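Local coordinates for lipoprotein (Paraburkholderia phytofirmans, PDB 5T11) that probably guides the Pel exopolysaccharide on its way across the outer membrane, acting as a periplasmic lipoprotein assembled into a ring of twelve subunits, at residues B[24-29]-B[37-42]; B[33-38]-B[94-99]. The protein carries 1 engineered substitution. All coordinates share one frame; numbering follows the deposited sequence.

Interaction 1: B[24-29]-B[37-42]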
loop_
_atom_site.group_PDB
_atom_site.type_symbol
_atom_site.label_atom_id
_atom_site.label_comp_id
_atom_site.label_asym_id
_atom_site.label_seq_id
_atom_site.Cartn_x
_atom_site.Cartn_y
_atom_site.Cartn_z
ATOM N N VAL B 24 18.262 23.593 -31.294
ATOM C CA VAL B 24 19.029 23.718 -30.063
ATOM C C VAL B 24 18.083 23.553 -28.876
ATOM O O VAL B 24 17.038 24.210 -28.819
ATOM C CB VAL B 24 19.750 25.077 -30.003
ATOM C CG1 VAL B 24 20.048 25.479 -28.576
ATOM C CG2 VAL B 24 21.019 25.040 -30.829
ATOM N N SER B 25 18.462 22.670 -27.947
ATOM C CA SER B 25 17.921 22.523 -26.596
ATOM C C SER B 25 16.513 23.064 -26.418
ATOM O O SER B 25 16.317 24.226 -26.046
ATOM C CB SER B 25 18.837 23.199 -25.578
ATOM O OG SER B 25 18.783 24.608 -25.716
ATOM N N ILE B 26 15.530 22.227 -26.700
ATOM C CA ILE B 26 14.151 22.532 -26.361
ATOM C C ILE B 26 13.927 22.129 -24.909
ATOM O O ILE B 26 14.092 20.960 -24.550
ATOM C CB ILE B 26 13.189 21.811 -27.309
ATOM C CG1 ILE B 26 13.413 22.369 -28.734
ATOM C CG2 ILE B 26 11.750 21.934 -26.790
ATOM C CD1 ILE B 26 12.522 21.785 -29.813
ATOM N N ALA B 27 13.586 23.105 -24.069
ATOM C CA ALA B 27 13.476 22.887 -22.634
ATOM C C ALA B 27 12.280 21.992 -22.316
ATOM O O ALA B 27 11.272 21.972 -23.031
ATOM C CB ALA B 27 13.350 24.227 -21.900
ATOM N N ASN B 28 12.403 21.219 -21.247
ATOM C CA ASN B 28 11.345 20.292 -20.860
ATOM C C ASN B 28 10.759 20.782 -19.546
ATOM O O ASN B 28 11.397 20.662 -18.487
ATOM C CB ASN B 28 11.865 18.854 -20.752
ATOM C CG ASN B 28 10.737 17.844 -20.460
ATOM O OD1 ASN B 28 9.551 18.201 -20.443
ATOM N ND2 ASN B 28 11.107 16.588 -20.234
ATOM N N TYR B 29 9.557 21.350 -19.612
ATOM C CA TYR B 29 8.875 21.808 -18.410
ATOM C C TYR B 29 7.805 20.834 -17.943
ATOM O O TYR B 29 6.984 21.183 -17.094
ATOM C CB TYR B 29 8.284 23.199 -18.636
ATOM C CG TYR B 29 9.350 24.240 -18.920
ATOM C CD1 TYR B 29 10.606 24.159 -18.323
ATOM C CD2 TYR B 29 9.113 25.295 -19.806
ATOM C CE1 TYR B 29 11.591 25.109 -18.590
ATOM C CE2 TYR B 29 10.096 26.243 -20.073
ATOM C CZ TYR B 29 11.325 26.136 -19.465
ATOM O OH TYR B 29 12.290 27.069 -19.722
ATOM N N HIS B 37 13.610 16.423 -25.904
ATOM C CA HIS B 37 14.398 15.758 -26.946
ATOM C C HIS B 37 13.496 15.177 -28.028
ATOM O O HIS B 37 13.844 15.207 -29.217
ATOM C CB HIS B 37 15.283 14.673 -26.325
ATOM C CG HIS B 37 16.344 15.220 -25.418
ATOM N ND1 HIS B 37 16.609 14.694 -24.170
ATOM C CD2 HIS B 37 17.199 16.259 -25.577
ATOM C CE1 HIS B 37 17.581 15.385 -23.600
ATOM N NE2 HIS B 37 17.956 16.341 -24.432
ATOM N N SER B 38 12.332 14.652 -27.631
ATOM C CA SER B 38 11.355 14.199 -28.613
ATOM C C SER B 38 10.897 15.349 -29.483
ATOM O O SER B 38 10.762 15.192 -30.701
ATOM C CB SER B 38 10.144 13.551 -27.926
ATOM O OG SER B 38 10.548 12.338 -27.315
ATOM N N ALA B 39 10.633 16.514 -28.874
ATOM C CA ALA B 39 10.207 17.666 -29.671
ATOM C C ALA B 39 11.316 18.115 -30.617
ATOM O O ALA B 39 11.034 18.557 -31.738
ATOM C CB ALA B 39 9.773 18.823 -28.777
ATOM N N GLU B 40 12.581 18.014 -30.185
ATOM C CA GLU B 40 13.693 18.388 -31.059
ATOM C C GLU B 40 13.733 17.499 -32.298
ATOM O O GLU B 40 13.889 17.991 -33.422
ATOM C CB GLU B 40 15.023 18.290 -30.312
ATOM C CG GLU B 40 15.289 19.365 -29.292
ATOM C CD GLU B 40 16.380 18.957 -28.308
ATOM O OE1 GLU B 40 16.908 17.832 -28.456
ATOM O OE2 GLU B 40 16.704 19.751 -27.392
ATOM N N SER B 41 13.608 16.181 -32.101
ATOM C CA SER B 41 13.650 15.235 -33.215
ATOM C C SER B 41 12.477 15.442 -34.159
ATOM O O SER B 41 12.649 15.476 -35.385
ATOM C CB SER B 41 13.651 13.795 -32.694
ATOM O OG SER B 41 14.840 13.537 -31.981
ATOM N N ILE B 42 11.266 15.545 -33.608
ATOM C CA ILE B 42 10.105 15.790 -34.457
ATOM C C ILE B 42 10.270 17.116 -35.188
ATOM O O ILE B 42 10.009 17.212 -36.395
ATOM C CB ILE B 42 8.803 15.748 -33.629
ATOM C CG1 ILE B 42 8.557 14.345 -33.087
ATOM C CG2 ILE B 42 7.602 16.187 -34.494
ATOM C CD1 ILE B 42 7.567 14.303 -31.875
#

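Interaction 2: B[33-38]-B[94-99]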
loop_
_atom_site.group_PDB
_atom_site.type_symbol
_atom_site.label_atom_id
_atom_site.label_comp_id
_atom_site.label_asym_id
_atom_site.label_seq_id
_atom_site.Cartn_x
_atom_site.Cartn_y
_atom_site.Cartn_z
ATOM N N PRO B 33 9.859 12.390 -18.998
ATOM C CA PRO B 33 11.287 12.433 -19.336
ATOM C C PRO B 33 11.492 12.503 -20.841
ATOM O O PRO B 33 10.773 11.867 -21.611
ATOM C CB PRO B 33 11.840 11.120 -18.761
ATOM C CG PRO B 33 10.831 10.689 -17.683
ATOM C CD PRO B 33 9.490 11.202 -18.202
ATOM N N ASP B 34 12.469 13.314 -21.251
ATOM C CA ASP B 34 12.944 13.431 -22.635
ATOM C C ASP B 34 11.948 14.089 -23.572
ATOM O O ASP B 34 12.153 14.055 -24.792
ATOM C CB ASP B 34 13.331 12.066 -23.229
ATOM C CG ASP B 34 14.561 11.473 -22.590
ATOM O OD1 ASP B 34 15.543 12.212 -22.351
ATOM O OD2 ASP B 34 14.554 10.254 -22.341
ATOM N N ALA B 35 10.877 14.703 -23.057
ATOM C CA ALA B 35 9.905 15.307 -23.967
ATOM C C ALA B 35 10.527 16.424 -24.801
ATOM O O ALA B 35 10.134 16.627 -25.961
ATOM C CB ALA B 35 8.679 15.832 -23.195
ATOM N N GLY B 36 11.488 17.164 -24.248
ATOM C CA GLY B 36 12.149 18.179 -25.058
ATOM C C GLY B 36 12.976 17.562 -26.178
ATOM O O GLY B 36 13.048 18.101 -27.287
ATOM N N HIS B 37 13.610 16.423 -25.904
ATOM C CA HIS B 37 14.398 15.758 -26.946
ATOM C C HIS B 37 13.496 15.177 -28.028
ATOM O O HIS B 37 13.844 15.207 -29.217
ATOM C CB HIS B 37 15.283 14.673 -26.325
ATOM C CG HIS B 37 16.344 15.220 -25.418
ATOM N ND1 HIS B 37 16.609 14.694 -24.170
ATOM C CD2 HIS B 37 17.199 16.259 -25.577
ATOM C CE1 HIS B 37 17.581 15.385 -23.600
ATOM N NE2 HIS B 37 17.956 16.341 -24.432
ATOM N N SER B 38 12.332 14.652 -27.631
ATOM C CA SER B 38 11.355 14.199 -28.613
ATOM C C SER B 38 10.897 15.349 -29.483
ATOM O O SER B 38 10.762 15.192 -30.701
ATOM C CB SER B 38 10.144 13.551 -27.926
ATOM O OG SER B 38 10.548 12.338 -27.315
ATOM N N GLY B 94 13.090 26.491 -28.100
ATOM C CA GLY B 94 11.739 26.557 -27.571
ATOM C C GLY B 94 11.635 25.793 -26.262
ATOM O O GLY B 94 12.636 25.562 -25.583
ATOM N N ALA B 95 10.399 25.413 -25.932
ATOM C CA ALA B 95 10.119 24.709 -24.688
ATOM C C ALA B 95 8.842 23.889 -24.821
ATOM O O ALA B 95 7.918 24.248 -25.566
ATOM C CB ALA B 95 9.984 25.679 -23.510
ATOM N N VAL B 96 8.797 22.792 -24.070
ATOM C CA VAL B 96 7.609 21.956 -23.961
ATOM C C VAL B 96 6.929 22.273 -22.629
ATOM O O VAL B 96 7.511 22.068 -21.555
ATOM C CB VAL B 96 7.968 20.468 -24.085
ATOM C CG1 VAL B 96 6.725 19.601 -23.970
ATOM C CG2 VAL B 96 8.699 20.214 -25.436
ATOM N N GLU B 97 5.708 22.812 -22.701
ATOM C CA GLU B 97 4.919 23.140 -21.515
ATOM C C GLU B 97 4.027 21.996 -21.065
ATOM O O GLU B 97 3.624 21.958 -19.894
ATOM C CB GLU B 97 4.041 24.382 -21.776
ATOM C CG GLU B 97 4.834 25.693 -21.928
ATOM C CD GLU B 97 5.412 25.879 -23.326
ATOM O OE1 GLU B 97 4.775 25.409 -24.300
ATOM O OE2 GLU B 97 6.508 26.481 -23.452
ATOM N N GLU B 98 3.706 21.064 -21.959
ATOM C CA GLU B 98 2.843 19.946 -21.607
ATOM C C GLU B 98 3.037 18.850 -22.639
ATOM O O GLU B 98 3.166 19.127 -23.839
ATOM C CB GLU B 98 1.371 20.378 -21.545
ATOM C CG GLU B 98 0.408 19.252 -21.241
ATOM C CD GLU B 98 -0.936 19.749 -20.678
ATOM O OE1 GLU B 98 -1.516 20.709 -21.250
ATOM O OE2 GLU B 98 -1.412 19.167 -19.660
ATOM N N TRP B 99 3.051 17.613 -22.168
ATOM C CA TRP B 99 3.346 16.460 -23.007
ATOM C C TRP B 99 3.024 15.203 -22.212
ATOM O O TRP B 99 3.931 14.559 -21.671
ATOM C CB TRP B 99 4.817 16.492 -23.420
ATOM C CG TRP B 99 5.284 15.529 -24.505
ATOM C CD1 TRP B 99 5.430 14.170 -24.401
ATOM C CD2 TRP B 99 5.761 15.882 -25.821
ATOM N NE1 TRP B 99 5.937 13.655 -25.578
ATOM C CE2 TRP B 99 6.140 14.681 -26.467
ATOM C CE3 TRP B 99 5.869 17.093 -26.523
ATOM C CZ2 TRP B 99 6.638 14.656 -27.782
ATOM C CZ3 TRP B 99 6.365 17.067 -27.827
ATOM C CH2 TRP B 99 6.749 15.850 -28.437
#

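Interaction 1: B[24-29]-B[37-42]
Strand 21-28 and helix 35-49 are the first two elements of a beta-alpha-beta unit, and Ile26 and Glu40 meet where the helix lies against the strand. Glu40 reaches back to the strand it follows: its OE2 accepts a hydrogen bond from the backbone N of Ile26 at 2.8 Å, with an N-H...O angle of 154°. The oxygen offers its anti lone pair, the one turned away from OE1. The same OE2 comes within 3.1 Å of Ser25 CA, close against the backbone. Beyond CG the glutamate chain is extended and lies alongside the isoleucine, pointing the opposite way, with Glu40 CG 3.6 Å from Ile26 CG1. In this unit, closed by strand 55-57, Ile57 packs against Glu40, while Ile26 also touches Val96 of the neighbouring strand 90-99. The two short segments run at 137° to each other, their axes approaching to 7.6 Å. Ile26 CB points toward the helix, and CD1 and CG2 each lie 4.2 Å from Ala39 CB; a chi1 of -64° sets CG1 beside the backbone N and CG2 anti to it. Glu40 OE1 lies in the His37 imidazole plane, at its edge, 3.3 Å from His37 CD2.

Interaction 2: B[33-38]-B[94-99]
A single methyl group sits over the indole of Trp99: Ala35 CB lies 3.8 Å from the centroid of the five-membered ring and 18° off its normal, a CH-pi contact over one face. The methyl is displaced toward the rim, with Trp99 CG 3.7 Å from Ala35 CB. Because CG is anti to the backbone N (chi1 -169°), the indole extends along the first turn of helix 35-49, and its six-membered ring reaches Ser38, about one turn on from Ala35, with Trp99 CZ2 3.7 Å from Ser38 CB. Beside the methyl, Val96 CG2 lies 4.0 Å from Gly36 CA, where the glycine brings bare backbone to the strand, and 3.9 Å from Ala35 O. No hydrogen bond joins the segments, so apolar fit carries the contact. His37 ND1 donates to Asp34 OD1 at 3.3 Å, the oxygen lying in the imidazole plane while the nitrogen meets OD1 on its anti side, 29° out of the carboxylate plane. Val111 and Ile42 also pack on Trp99. Between Val96 and Trp99 the strand turns a corner at Glu97, which with Glu98 faces Gly112 in a classic beta bulge; the contact is thus a helix N-terminus packed on a bulged strand of a mixed sheet.

In the fold
After the N-terminal strand 5-9, the chain runs along strand 21-28, passes through a short connection and enters helix 35-49; interaction 1 closes this loop by laying the helix back on its own strand. Interaction 2 begins at Pro33 in the connection, runs into the helix's first turn and closes a 55-residue loop through strand 55-57 and helix 78-85 to strand 90-99. The second span opens before the first has closed, so the two contacts cross, and both use His37 and Ser38. Strands 21-28 and 90-99 are parallel neighbours, linked by backbone bonds of Ala27 and Tyr29 to Val96, so one helix is tied to both. Tyr29 of a neighbouring subunit packs on Ser38, at a subunit interface of the dodecamer.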